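Local coordinates for thermophilic dibenzothiophene desulfurization enzyme C (Paenibacillus sp. A11-2, PDB 5XDD), which probably catalyses the FMNH2- and oxygen-dependent S-oxidation of dibenzothiophene, first to the 5-oxide and then to the 5,5-dioxide, at residues Gly125-Glu130 with Gly154-Cys159; Pro244-Pro249 with Glu332-Leu337. All blocks are in the same frame, centred on the assembly; numbering follows the deposited sequence.

Interaction 1. Residues Gly125-Glu130 with Gly154-Cys159; sequences GNASSE and GTKAFC. With FMN (flavin mononucleotide), chain M; IND (indole), chain Q.
Asn-126, whose backbone O touches Cys-159, and Phe-158 present their flat groups to the flavin: the Phe-158 ring has C1' and C4' of the FMN ribityl chain over one face, C4' lying toward the rim, while CD1 packs 3.3 Å from FMN C9. The amide of Asn-126 makes a complementary pair with the pyrimidine part of the flavin, OD1 accepting from FMN N3 at 3.0 Å and ND2 donating to FMN O4 at 2.9 Å, both bonds fairly straight. Ser-128 OG donates to the same OD1, so three bonds fix the turn of the amide; the CB of Ser-128 also packs against the bound indole. Ser-129 OG lies only 2.5 Å from FMN O2, too short for the strength of that bond to be trusted.

Behind this surface the two segments are fastened by Lys-156. A bend at chi2 (-67°) turns its chain across Ala-127, and NZ then donates to Ser-128 O (2.7 Å) from above the carbonyl plane. The same NZ forms a salt bridge with Glu-130 OE2, 2.9 Å away, on the anti lone pair of that oxygen. Trp-138 adds a cation-pi partner, and the backbone N atoms of Arg-139 and Val-140 hold the carboxylate. Ala-157 N donates to Ser-129 O at 2.8 Å, and a water joins Ser-128 N to Ala-157 O. Ala-127 CB rests on Cys-159 SG (3.6 Å) as the apolar part of the join.

Lys-156 is thus the second shell of an FMN site: it holds the backbone of the turn whose serines meet the ligands. A donor at O4 and an acceptor at N3, both from Asn-126, are consistent with an N3-protonated ring and would probably draw some electron density toward the pyrimidine end.

Interaction 2. Residues Pro244-Pro249 with Glu332-Leu337; sequences PSLWTP and EQRGQL. With IND (indole), chain Q; SO4 (sulfate ion), chain P.
Arg-334 reaches Ser-245 by leaving its helix with CG opposite the backbone N (chi1 -176°) and then bending at chi2 (-84°), which brings the flat guanidinium alongside the Ser-245 carbonyl. The grip is side-on and falls on one atom: NE donates to Ser-245 O at 2.9 Å and NH2 to the same O at 3.1 Å, with the oxygen close to the guanidinium plane. NH2 lies in the carbonyl plane, whereas NE comes from above it. Ser-245 OG, itself bonded to Ser-242 O, lies 3.4 Å from Arg-334 CG. Pro-249 CD covers one face of the guanidinium, 3.7 Å from NH2, and Thr-248 CB packs beside that nitrogen.

Next to this polar join is a small apolar one. Leu-337 CD2 meets Pro-249 CB at 3.8 Å and Leu-246 CD2 at 4.0 Å, the side chains crossing at about a right angle; helix 293-324 packs on Leu-337 as well.

Arg-334 NH1 forms a salt bridge with the terminal carboxylate of Ser-414, and Thr-248 OG1 bonds to Ser-411 O. Replacing Arg-334 by a leucine would probably leave Ser-245 O without the NE and NH2 donors and the Ser-414 carboxylate without this cation, so that the last residues are held less firmly.

The side chain of Trp-247 leaves the backbone away from residues 332-337, and the edge of its ring meets indole C2 (3.6 Å from CZ2). The contact joins the 3-10 turn and the first turn of helix 247-276 to the start of helix 331-358, within the C-terminal helical bundle of the acyl-CoA dehydrogenase fold.

Along the chain the two contacts come in series: interaction 1 closes before interaction 2 opens. Their centres lie 24 Å apart and their nearest atoms about 7 Å, without touching. Interaction 1 belongs to the beta-rich middle domain and draws on strands 124-127 and 155-156, whereas interaction 2 joins the beginnings of helices 247-276 and 331-358. Helix 85-104 of the N-terminal domain packs on both, through Tyr-93 at one and Ala-99 at the other. Indole lies between them, touched by Ser-128 and by Trp-247, so the pocket beside the flavin is built from different domains. A second subunit reaches interaction 1; interaction 2 is touched by no other chain.

Interaction 1. Residues Gly125-Glu130 with Gly154-Cys159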
ATOM      1  N   GLY C 125     -23.079 -26.939 -15.811  1.00 16.66           N
ATOM      2  CA  GLY C 125     -22.900 -26.498 -14.437  1.00 22.05           C
ATOM      3  C   GLY C 125     -22.163 -27.572 -13.644  1.00 18.88           C
ATOM      4  O   GLY C 125     -21.793 -28.607 -14.194  1.00 15.27           O
ATOM      5  N   ASN C 126     -21.965 -27.320 -12.347  1.00 17.80           N
ATOM      6  CA  ASN C 126     -21.227 -28.316 -11.570  1.00 20.48           C
ATOM      7  C   ASN C 126     -21.701 -28.341 -10.129  1.00 18.52           C
ATOM      8  O   ASN C 126     -22.295 -27.391  -9.624  1.00 19.64           O
ATOM      9  CB  ASN C 126     -19.708 -28.098 -11.610  1.00 24.40           C
ATOM     10  CG  ASN C 126     -19.260 -27.041 -10.672  1.00 25.73           C
ATOM     11  OD1 ASN C 126     -18.809 -27.303  -9.549  1.00 22.93           O
ATOM     12  ND2 ASN C 126     -19.390 -25.823 -11.115  1.00 27.63           N
ATOM     13  N   ALA C 127     -21.472 -29.490  -9.490  1.00 19.81           N
ATOM     14  CA  ALA C 127     -21.796 -29.717  -8.084  1.00 18.09           C
ATOM     15  C   ALA C 127     -20.626 -30.492  -7.474  1.00 22.08           C
ATOM     16  O   ALA C 127     -20.564 -31.721  -7.572  1.00 20.67           O
ATOM     17  CB  ALA C 127     -23.119 -30.466  -7.937  1.00 23.99           C
ATOM     18  N   SER C 128     -19.719 -29.772  -6.815  1.00 20.53           N
ATOM     19  CA  SER C 128     -18.397 -30.294  -6.480  1.00 22.23           C
ATOM     20  C   SER C 128     -18.043 -30.046  -5.018  1.00 27.82           C
ATOM     21  O   SER C 128     -17.689 -30.980  -4.290  1.00 23.49           O
ATOM     22  CB  SER C 128     -17.338 -29.640  -7.377  1.00 23.94           C
ATOM     23  OG  SER C 128     -17.705 -29.729  -8.730  1.00 32.78           O
ATOM     24  N   SER C 129     -18.123 -28.778  -4.586  1.00 23.22           N
ATOM     25  CA  SER C 129     -17.749 -28.395  -3.229  1.00 29.42           C
ATOM     26  C   SER C 129     -18.874 -28.680  -2.229  1.00 24.84           C
ATOM     27  O   SER C 129     -20.043 -28.844  -2.588  1.00 24.58           O
ATOM     28  CB  SER C 129     -17.354 -26.913  -3.182  1.00 28.57           C
ATOM     29  OG  SER C 129     -16.130 -26.739  -3.897  1.00 32.14           O
ATOM     30  N   GLU C 130     -18.496 -28.741  -0.949  1.00 27.53           N
ATOM     31  CA  GLU C 130     -19.416 -29.037   0.144  1.00 27.70           C
ATOM     32  C   GLU C 130     -19.211 -28.031   1.265  1.00 28.86           C
ATOM     33  O   GLU C 130     -18.232 -27.285   1.281  1.00 29.52           O
ATOM     34  CB  GLU C 130     -19.205 -30.476   0.643  1.00 28.84           C
ATOM     35  CG  GLU C 130     -19.349 -31.500  -0.497  1.00 34.11           C
ATOM     36  CD  GLU C 130     -19.267 -32.933  -0.039  1.00 27.26           C
ATOM     37  OE1 GLU C 130     -19.353 -33.192   1.174  1.00 27.69           O
ATOM     38  OE2 GLU C 130     -19.132 -33.810  -0.904  1.00 23.49           O
ATOM     39  N   GLY C 154     -26.260 -36.971  -0.924  1.00 23.87           N
ATOM     40  CA  GLY C 154     -25.710 -35.902  -0.113  1.00 23.69           C
ATOM     41  C   GLY C 154     -25.947 -34.541  -0.734  1.00 23.89           C
ATOM     42  O   GLY C 154     -26.530 -34.443  -1.826  1.00 19.06           O
ATOM     43  N   THR C 155     -25.506 -33.481  -0.044  1.00 20.65           N
ATOM     44  CA  THR C 155     -25.746 -32.110  -0.483  1.00 25.36           C
ATOM     45  C   THR C 155     -24.420 -31.438  -0.836  1.00 24.12           C
ATOM     46  O   THR C 155     -23.463 -31.514  -0.066  1.00 21.38           O
ATOM     47  CB  THR C 155     -26.494 -31.315   0.597  1.00 26.72           C
ATOM     48  OG1 THR C 155     -27.765 -31.925   0.814  1.00 27.06           O
ATOM     49  CG2 THR C 155     -26.731 -29.852   0.176  1.00 24.19           C
ATOM     50  N   LYS C 156     -24.369 -30.821  -2.017  1.00 23.56           N
ATOM     51  CA  LYS C 156     -23.248 -30.000  -2.461  1.00 23.99           C
ATOM     52  C   LYS C 156     -23.562 -28.517  -2.262  1.00 22.49           C
ATOM     53  O   LYS C 156     -24.721 -28.086  -2.319  1.00 19.89           O
ATOM     54  CB  LYS C 156     -22.931 -30.245  -3.940  1.00 18.12           C
ATOM     55  CG  LYS C 156     -22.410 -31.638  -4.276  1.00 24.93           C
ATOM     56  CD  LYS C 156     -21.027 -31.872  -3.658  1.00 23.90           C
ATOM     57  CE  LYS C 156     -20.317 -32.998  -4.329  1.00 24.46           C
ATOM     58  NZ  LYS C 156     -18.960 -33.274  -3.710  1.00 22.69           N
ATOM     59  N   ALA C 157     -22.504 -27.743  -2.042  1.00 22.42           N
ATOM     60  CA  ALA C 157     -22.574 -26.304  -1.875  1.00 23.04           C
ATOM     61  C   ALA C 157     -21.811 -25.626  -3.009  1.00 20.20           C
ATOM     62  O   ALA C 157     -20.930 -26.223  -3.640  1.00 19.59           O
ATOM     63  CB  ALA C 157     -22.006 -25.885  -0.501  1.00 24.83           C
ATOM     64  N   PHE C 158     -22.178 -24.367  -3.277  1.00 19.85           N
ATOM     65  CA  PHE C 158     -21.499 -23.534  -4.275  1.00 21.69           C
ATOM     66  C   PHE C 158     -21.573 -24.166  -5.667  1.00 24.50           C
ATOM     67  O   PHE C 158     -20.585 -24.237  -6.406  1.00 21.09           O
ATOM     68  CB  PHE C 158     -20.046 -23.262  -3.864  1.00 19.82           C
ATOM     69  CG  PHE C 158     -19.906 -22.243  -2.764  1.00 21.68           C
ATOM     70  CD1 PHE C 158     -20.020 -20.878  -3.049  1.00 25.31           C
ATOM     71  CD2 PHE C 158     -19.633 -22.637  -1.461  1.00 23.61           C
ATOM     72  CE1 PHE C 158     -19.876 -19.919  -2.041  1.00 25.20           C
ATOM     73  CE2 PHE C 158     -19.498 -21.704  -0.448  1.00 24.71           C
ATOM     74  CZ  PHE C 158     -19.620 -20.328  -0.741  1.00 16.30           C
ATOM     75  N   CYS C 159     -22.777 -24.607  -6.040  1.00 21.14           N
ATOM     76  CA  CYS C 159     -22.950 -25.361  -7.274  1.00 18.60           C
ATOM     77  C   CYS C 159     -23.233 -24.381  -8.416  1.00 18.93           C
ATOM     78  O   CYS C 159     -24.351 -24.243  -8.909  1.00 19.37           O
ATOM     79  CB  CYS C 159     -24.053 -26.412  -7.096  1.00 16.40           C
ATOM     80  SG  CYS C 159     -23.772 -27.611  -5.790  1.00 19.08           S
TER
HETATM   81  N1  FMN M 501     -16.746 -24.413  -5.694  1.00 30.68           N
HETATM   82  C2  FMN M 501     -16.973 -25.450  -6.564  1.00 30.22           C
HETATM   83  O2  FMN M 501     -16.544 -26.576  -6.318  1.00 29.82           O
HETATM   84  N3  FMN M 501     -17.705 -25.234  -7.710  1.00 26.93           N
HETATM   85  C4  FMN M 501     -18.198 -23.986  -7.993  1.00 33.45           C
HETATM   86  O4  FMN M 501     -18.827 -23.834  -9.044  1.00 31.42           O
HETATM   87  C4A FMN M 501     -17.984 -22.916  -7.111  1.00 32.57           C
HETATM   88  N5  FMN M 501     -18.484 -21.638  -7.398  1.00 30.82           N
HETATM   89  C5A FMN M 501     -18.242 -20.591  -6.504  1.00 30.62           C
HETATM   90  C6  FMN M 501     -18.730 -19.309  -6.780  1.00 29.50           C
HETATM   91  C7  FMN M 501     -18.498 -18.252  -5.888  1.00 30.51           C
HETATM   92  C7M FMN M 501     -19.024 -16.879  -6.208  1.00 21.22           C
HETATM   93  C8  FMN M 501     -17.774 -18.485  -4.727  1.00 32.98           C
HETATM   94  C8M FMN M 501     -17.486 -17.387  -3.735  1.00 28.21           C
HETATM   95  C9  FMN M 501     -17.275 -19.756  -4.453  1.00 27.63           C
HETATM   96  C9A FMN M 501     -17.497 -20.825  -5.331  1.00 29.09           C
HETATM   97  N10 FMN M 501     -16.961 -22.090  -5.069  1.00 27.72           N
HETATM   98  C10 FMN M 501     -17.242 -23.141  -5.948  1.00 31.05           C
HETATM   99  C1' FMN M 501     -16.295 -22.403  -3.738  1.00 30.43           C
HETATM  100  C2' FMN M 501     -14.844 -22.671  -3.410  1.00 32.83           C
HETATM  101  O2' FMN M 501     -14.400 -23.822  -4.139  1.00 35.67           O
HETATM  102  C3' FMN M 501     -14.785 -22.912  -1.883  1.00 33.89           C
HETATM  103  O3' FMN M 501     -15.580 -24.035  -1.514  1.00 35.33           O
HETATM  104  C4' FMN M 501     -15.278 -21.744  -0.998  1.00 31.13           C
HETATM  105  O4' FMN M 501     -15.001 -20.510  -1.652  1.00 32.25           O
HETATM  106  C5' FMN M 501     -14.653 -21.780   0.410  1.00 34.20           C
HETATM  107  O5' FMN M 501     -15.494 -21.174   1.393  1.00 37.90           O
HETATM  108  P   FMN M 501     -14.953 -20.565   2.811  1.00 35.08           P
HETATM  109  O1P FMN M 501     -13.727 -19.675   2.480  1.00 26.16           O
HETATM  110  O2P FMN M 501     -14.543 -21.664   3.756  1.00 28.58           O
HETATM  111  O3P FMN M 501     -16.055 -19.818   3.552  1.00 30.08           O
HETATM  112  N1  IND Q 505     -15.185 -27.773 -10.222  1.00 41.67           N
HETATM  113  C2  IND Q 505     -15.204 -26.457 -10.479  1.00 50.77           C
HETATM  114  C3  IND Q 505     -14.635 -25.957  -9.436  1.00 47.94           C
HETATM  115  C4  IND Q 505     -13.589 -26.587  -7.241  1.00 49.92           C
HETATM  116  C5  IND Q 505     -13.293 -27.709  -6.464  1.00 44.88           C
HETATM  117  C6  IND Q 505     -13.627 -28.990  -6.928  1.00 41.96           C
HETATM  118  C7  IND Q 505     -14.250 -29.146  -8.177  1.00 47.14           C
HETATM  119  C8  IND Q 505     -14.565 -28.047  -8.953  1.00 43.24           C
HETATM  120  C9  IND Q 505     -14.217 -26.733  -8.465  1.00 49.48           C
HETATM  121  O   HOH W   1     -19.783 -26.956  -6.118  1.00 24.24           O
HETATM  122  O   HOH W   2     -21.898 -32.861   2.292  1.00 34.43           O

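Interaction 2. Residues Pro244-Pro249 with Glu332-Leu337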
ATOM      1  N   PRO C 244      -4.204 -34.128 -17.239  1.00 20.53           N
ATOM      2  CA  PRO C 244      -5.346 -33.525 -16.528  1.00 18.94           C
ATOM      3  C   PRO C 244      -4.951 -32.586 -15.425  1.00 19.67           C
ATOM      4  O   PRO C 244      -5.802 -31.808 -14.977  1.00 18.70           O
ATOM      5  CB  PRO C 244      -6.113 -34.736 -15.977  1.00 21.12           C
ATOM      6  CG  PRO C 244      -5.717 -35.869 -16.878  1.00 24.14           C
ATOM      7  CD  PRO C 244      -4.283 -35.601 -17.257  1.00 20.57           C
ATOM      8  N   SER C 245      -3.694 -32.611 -14.966  1.00 23.93           N
ATOM      9  CA  SER C 245      -3.290 -31.634 -13.958  1.00 21.35           C
ATOM     10  C   SER C 245      -3.271 -30.200 -14.509  1.00 18.68           C
ATOM     11  O   SER C 245      -3.090 -29.253 -13.732  1.00 22.60           O
ATOM     12  CB  SER C 245      -1.906 -32.000 -13.362  1.00 20.51           C
ATOM     13  OG  SER C 245      -0.871 -31.844 -14.321  1.00 25.95           O
ATOM     14  N   LEU C 246      -3.445 -30.013 -15.812  1.00 15.70           N
ATOM     15  CA  LEU C 246      -3.678 -28.686 -16.367  1.00 18.80           C
ATOM     16  C   LEU C 246      -5.032 -28.097 -15.969  1.00 15.20           C
ATOM     17  O   LEU C 246      -5.249 -26.897 -16.162  1.00 18.90           O
ATOM     18  CB  LEU C 246      -3.600 -28.726 -17.896  1.00 21.06           C
ATOM     19  CG  LEU C 246      -2.252 -29.019 -18.525  1.00 20.11           C
ATOM     20  CD1 LEU C 246      -2.421 -28.870 -20.018  1.00 19.66           C
ATOM     21  CD2 LEU C 246      -1.143 -28.062 -18.015  1.00 19.44           C
ATOM     22  N   TRP C 247      -5.941 -28.885 -15.414  1.00 17.97           N
ATOM     23  CA  TRP C 247      -7.271 -28.344 -15.170  1.00 15.90           C
ATOM     24  C   TRP C 247      -7.191 -27.151 -14.217  1.00 18.73           C
ATOM     25  O   TRP C 247      -7.901 -26.151 -14.394  1.00 16.64           O
ATOM     26  CB  TRP C 247      -8.222 -29.418 -14.607  1.00 16.22           C
ATOM     27  CG  TRP C 247      -9.580 -28.834 -14.227  1.00 13.18           C
ATOM     28  CD1 TRP C 247     -10.663 -28.632 -15.067  1.00 16.41           C
ATOM     29  CD2 TRP C 247      -9.984 -28.356 -12.943  1.00 19.09           C
ATOM     30  NE1 TRP C 247     -11.688 -28.062 -14.385  1.00 16.82           N
ATOM     31  CE2 TRP C 247     -11.313 -27.886 -13.074  1.00 18.19           C
ATOM     32  CE3 TRP C 247      -9.351 -28.253 -11.696  1.00 16.13           C
ATOM     33  CZ2 TRP C 247     -12.014 -27.309 -12.013  1.00 17.72           C
ATOM     34  CZ3 TRP C 247     -10.054 -27.686 -10.637  1.00 20.35           C
ATOM     35  CH2 TRP C 247     -11.379 -27.227 -10.802  1.00 21.99           C
ATOM     36  N   THR C 248      -6.316 -27.231 -13.220  1.00 16.37           N
ATOM     37  CA  THR C 248      -6.286 -26.209 -12.177  1.00 16.88           C
ATOM     38  C   THR C 248      -5.725 -24.891 -12.696  1.00 15.67           C
ATOM     39  O   THR C 248      -6.401 -23.854 -12.542  1.00 15.93           O
ATOM     40  CB  THR C 248      -5.529 -26.726 -10.954  1.00 16.34           C
ATOM     41  OG1 THR C 248      -6.078 -27.983 -10.553  1.00 24.57           O
ATOM     42  CG2 THR C 248      -5.711 -25.750  -9.751  1.00 21.23           C
ATOM     43  N   PRO C 249      -4.559 -24.847 -13.345  1.00 13.91           N
ATOM     44  CA  PRO C 249      -4.124 -23.562 -13.898  1.00 19.04           C
ATOM     45  C   PRO C 249      -5.083 -22.996 -14.924  1.00 17.78           C
ATOM     46  O   PRO C 249      -5.239 -21.774 -14.995  1.00 12.95           O
ATOM     47  CB  PRO C 249      -2.746 -23.879 -14.484  1.00 19.81           C
ATOM     48  CG  PRO C 249      -2.726 -25.401 -14.623  1.00 19.86           C
ATOM     49  CD  PRO C 249      -3.543 -25.904 -13.512  1.00 18.55           C
ATOM     50  N   GLU C 332       7.557 -29.827 -14.426  1.00 40.00           N
ATOM     51  CA  GLU C 332       8.196 -28.518 -14.462  1.00 45.32           C
ATOM     52  C   GLU C 332       7.432 -27.551 -15.366  1.00 37.54           C
ATOM     53  O   GLU C 332       7.306 -26.364 -15.048  1.00 28.21           O
ATOM     54  CB  GLU C 332       9.649 -28.671 -14.918  1.00 41.20           C
ATOM     55  CG  GLU C 332      10.511 -29.522 -13.973  1.00 65.57           C
ATOM     56  CD  GLU C 332      10.496 -31.037 -14.276  1.00 75.89           C
ATOM     57  OE1 GLU C 332       9.439 -31.594 -14.661  1.00 60.18           O
ATOM     58  OE2 GLU C 332      11.563 -31.678 -14.122  1.00 83.99           O
ATOM     59  N   GLN C 333       6.925 -28.040 -16.502  1.00 30.98           N
ATOM     60  CA  GLN C 333       6.071 -27.216 -17.353  1.00 29.89           C
ATOM     61  C   GLN C 333       4.740 -26.902 -16.676  1.00 25.13           C
ATOM     62  O   GLN C 333       4.260 -25.766 -16.752  1.00 26.35           O
ATOM     63  CB  GLN C 333       5.818 -27.917 -18.685  1.00 28.60           C
ATOM     64  CG  GLN C 333       7.055 -28.037 -19.535  1.00 32.39           C
ATOM     65  CD  GLN C 333       6.875 -29.018 -20.662  1.00 36.44           C
ATOM     66  OE1 GLN C 333       6.134 -29.995 -20.542  1.00 29.18           O
ATOM     67  NE2 GLN C 333       7.553 -28.758 -21.771  1.00 35.40           N
ATOM     68  N   ARG C 334       4.125 -27.893 -16.027  1.00 22.97           N
ATOM     69  CA  ARG C 334       2.841 -27.659 -15.370  1.00 28.51           C
ATOM     70  C   ARG C 334       3.019 -26.741 -14.172  1.00 28.65           C
ATOM     71  O   ARG C 334       2.195 -25.856 -13.921  1.00 22.75           O
ATOM     72  CB  ARG C 334       2.226 -28.985 -14.933  1.00 23.64           C
ATOM     73  CG  ARG C 334       0.817 -28.903 -14.303  1.00 19.58           C
ATOM     74  CD  ARG C 334       0.770 -28.585 -12.843  1.00 21.93           C
ATOM     75  NE  ARG C 334      -0.619 -28.617 -12.388  1.00 18.28           N
ATOM     76  CZ  ARG C 334      -1.064 -28.170 -11.217  1.00 18.95           C
ATOM     77  NH1 ARG C 334      -0.234 -27.614 -10.334  1.00 19.93           N
ATOM     78  NH2 ARG C 334      -2.353 -28.268 -10.929  1.00 17.30           N
ATOM     79  N   GLY C 335       4.096 -26.957 -13.420  1.00 28.32           N
ATOM     80  CA  GLY C 335       4.360 -26.139 -12.254  1.00 21.17           C
ATOM     81  C   GLY C 335       4.727 -24.717 -12.607  1.00 23.58           C
ATOM     82  O   GLY C 335       4.339 -23.780 -11.907  1.00 21.64           O
ATOM     83  N   GLN C 336       5.502 -24.530 -13.671  1.00 19.83           N
ATOM     84  CA  GLN C 336       5.775 -23.175 -14.116  1.00 23.66           C
ATOM     85  C   GLN C 336       4.485 -22.480 -14.513  1.00 24.75           C
ATOM     86  O   GLN C 336       4.287 -21.299 -14.214  1.00 24.26           O
ATOM     87  CB  GLN C 336       6.761 -23.171 -15.293  1.00 26.80           C
ATOM     88  CG  GLN C 336       8.230 -23.082 -14.923  1.00 41.27           C
ATOM     89  CD  GLN C 336       8.608 -21.700 -14.406  1.00 68.67           C
ATOM     90  OE1 GLN C 336       7.985 -20.687 -14.770  1.00 67.17           O
ATOM     91  NE2 GLN C 336       9.626 -21.650 -13.542  1.00 66.84           N
ATOM     92  N   LEU C 337       3.619 -23.187 -15.235  1.00 26.32           N
ATOM     93  CA  LEU C 337       2.363 -22.593 -15.666  1.00 23.64           C
ATOM     94  C   LEU C 337       1.507 -22.201 -14.471  1.00 18.38           C
ATOM     95  O   LEU C 337       0.933 -21.108 -14.456  1.00 18.10           O
ATOM     96  CB  LEU C 337       1.610 -23.568 -16.554  1.00 27.38           C
ATOM     97  CG  LEU C 337       0.210 -23.073 -16.962  1.00 22.54           C
ATOM     98  CD1 LEU C 337       0.308 -21.870 -17.893  1.00 19.07           C
ATOM     99  CD2 LEU C 337      -0.588 -24.170 -17.582  1.00 22.40           C
TER
HETATM  100  N1  IND Q 505     -15.185 -27.773 -10.222  1.00 41.67           N
HETATM  101  C2  IND Q 505     -15.204 -26.457 -10.479  1.00 50.77           C
HETATM  102  C3  IND Q 505     -14.635 -25.957  -9.436  1.00 47.94           C
HETATM  103  C4  IND Q 505     -13.589 -26.587  -7.241  1.00 49.92           C
HETATM  104  C5  IND Q 505     -13.293 -27.709  -6.464  1.00 44.88           C
HETATM  105  C6  IND Q 505     -13.627 -28.990  -6.928  1.00 41.96           C
HETATM  106  C7  IND Q 505     -14.250 -29.146  -8.177  1.00 47.14           C
HETATM  107  C8  IND Q 505     -14.565 -28.047  -8.953  1.00 43.24           C
HETATM  108  C9  IND Q 505     -14.217 -26.733  -8.465  1.00 49.48           C
HETATM  109  S   SO4 P 504       8.757 -25.969 -23.876  1.00 40.54           S
HETATM  110  O1  SO4 P 504       7.756 -25.251 -24.662  1.00 39.37           O
HETATM  111  O2  SO4 P 504      10.066 -25.411 -24.192  1.00 65.06           O
HETATM  112  O3  SO4 P 504       8.575 -25.831 -22.430  1.00 41.61           O
HETATM  113  O4  SO4 P 504       8.705 -27.390 -24.215  1.00 38.54           O